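Local coordinates for protein hydrolase, haloacid dehalogenase-like family (PDB 2FI1) that probably acts as a hydrolase of the haloacid dehalogenase-like family, with a calcium ion bound in the crystal, at residues 108-111 / 112-115. Numbering follows the deposited sequence.
Sequences NDQV and LEIL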
loop_
_atom_site.group_PDB
_atom_site.type_symbol
_atom_site.label_atom_id
_atom_site.label_comp_id
_atom_site.label_asym_id
_atom_site.label_seq_id
_atom_site.Cartn_x
_atom_site.Cartn_y
_atom_site.Cartn_z
ATOM N N ASN A 108 3.307 6.859 9.967
ATOM C CA ASN A 108 3.359 6.690 11.408
ATOM C C ASN A 108 2.451 5.530 11.861
ATOM O O ASN A 108 1.986 4.744 11.043
ATOM C CB ASN A 108 3.041 8.020 12.123
ATOM C CG ASN A 108 1.616 8.483 11.923
ATOM O OD1 ASN A 108 0.753 7.725 11.487
ATOM N ND2 ASN A 108 1.359 9.753 12.251
ATOM N N ASP A 109 2.202 5.439 13.159
ATOM C CA ASP A 109 1.482 4.284 13.702
ATOM C C ASP A 109 -0.017 4.197 13.313
ATOM O O ASP A 109 -0.688 3.254 13.727
ATOM C CB ASP A 109 1.708 4.178 15.220
ATOM C CG ASP A 109 3.099 3.660 15.583
ATOM O OD1 ASP A 109 3.776 3.018 14.740
ATOM O OD2 ASP A 109 3.521 3.863 16.741
ATOM N N GLN A 110 -0.546 5.120 12.500
ATOM C CA GLN A 110 -1.877 4.916 11.866
ATOM C C GLN A 110 -1.926 3.649 11.002
ATOM O O GLN A 110 -2.982 3.028 10.823
ATOM C CB GLN A 110 -2.297 6.107 10.987
ATOM C CG GLN A 110 -3.785 6.056 10.581
ATOM C CD GLN A 110 -4.149 6.925 9.385
ATOM O OE1 GLN A 110 -3.325 7.692 8.873
ATOM N NE2 GLN A 110 -5.398 6.804 8.931
ATOM N N VAL A 111 -0.785 3.279 10.445
ATOM C CA VAL A 111 -0.642 2.015 9.721
ATOM C C VAL A 111 -1.280 0.901 10.525
ATOM O O VAL A 111 -1.971 0.044 9.980
ATOM C CB VAL A 111 0.859 1.690 9.453
ATOM C CG1 VAL A 111 1.052 0.228 9.013
ATOM C CG2 VAL A 111 1.415 2.636 8.398
ATOM N N LEU A 112 -1.051 0.908 11.831
ATOM C CA LEU A 112 -1.483 -0.200 12.648
ATOM C C LEU A 112 -3.005 -0.256 12.692
ATOM O O LEU A 112 -3.582 -1.344 12.664
ATOM C CB LEU A 112 -0.869 -0.114 14.040
ATOM C CG LEU A 112 0.661 0.034 14.073
ATOM C CD1 LEU A 112 1.156 0.006 15.513
ATOM C CD2 LEU A 112 1.364 -1.017 13.242
ATOM N N GLU A 113 -3.650 0.910 12.742
ATOM C CA GLU A 113 -5.117 0.989 12.710
ATOM C C GLU A 113 -5.691 0.441 11.416
ATOM O O GLU A 113 -6.713 -0.236 11.415
ATOM C CB GLU A 113 -5.587 2.442 12.850
ATOM C CG GLU A 113 -5.223 3.120 14.165
ATOM C CD GLU A 113 -5.464 4.628 14.148
ATOM O OE1 GLU A 113 -6.141 5.135 13.219
ATOM O OE2 GLU A 113 -4.970 5.310 15.070
ATOM N N ILE A 114 -5.046 0.750 10.303
ATOM C CA ILE A 114 -5.491 0.254 9.009
ATOM C C ILE A 114 -5.440 -1.275 8.963
ATOM O O ILE A 114 -6.360 -1.912 8.456
ATOM C CB ILE A 114 -4.642 0.839 7.858
ATOM C CG1 ILE A 114 -4.821 2.363 7.799
ATOM C CG2 ILE A 114 -4.992 0.200 6.513
ATOM C CD1 ILE A 114 -6.203 2.832 7.420
ATOM N N LEU A 115 -4.374 -1.860 9.492
ATOM C CA LEU A 115 -4.232 -3.319 9.513
ATOM C C LEU A 115 -5.299 -3.984 10.382
ATOM O O LEU A 115 -5.753 -5.090 10.082
ATOM C CB LEU A 115 -2.842 -3.702 10.012
ATOM C CG LEU A 115 -1.663 -3.167 9.198
ATOM C CD1 LEU A 115 -0.344 -3.631 9.795
ATOM C CD2 LEU A 115 -1.773 -3.604 7.747
HETATM O O HOH W 1 -6.824 4.737 10.420
#
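Gln-110 sets CG anti to its backbone N (chi1 -167°) and runs on extended, while Glu-113 sets CG beside its own N (chi1 -63°). The two side chains cross at about a right angle, one helical turn apart. Glu-113 OE1 lies 3.7 Å from Gln-110 CG. A water joins their polar ends. It accepts from Gln-110 NE2 at 2.9 Å and donates to Glu-113 OE1. The Gln-110 amide and Glu-113 carboxylate planes lie 61° apart.

Asn-108 caps the turn: its OD1 accepts from Gln-110 N at 3.1 Å, the donor standing above the carbonyl plane. Leu-112 N makes an i to i+3 turn bond to Asp-109 O at 3.0 Å. Ile-114 N to Gln-110 O and Leu-115 N to Val-111 O are the regular i to i+4 bonds of the helix. On another side, Val-111 and Leu-115 lie side by side, with CG1 of Val-111 4.2 Å from CD1 of Leu-115. Asp-109 OD1 is held by the hydroxyls of Thr-129 and Ser-131.

Helix 110-117 is the beta-alpha-beta crossover between strands 100-104 and 124-128 in the Rossmann-like core expected of the haloacid dehalogenase family. Val-111 and Leu-115 pack on Leu-103 and Val-127 of these strands.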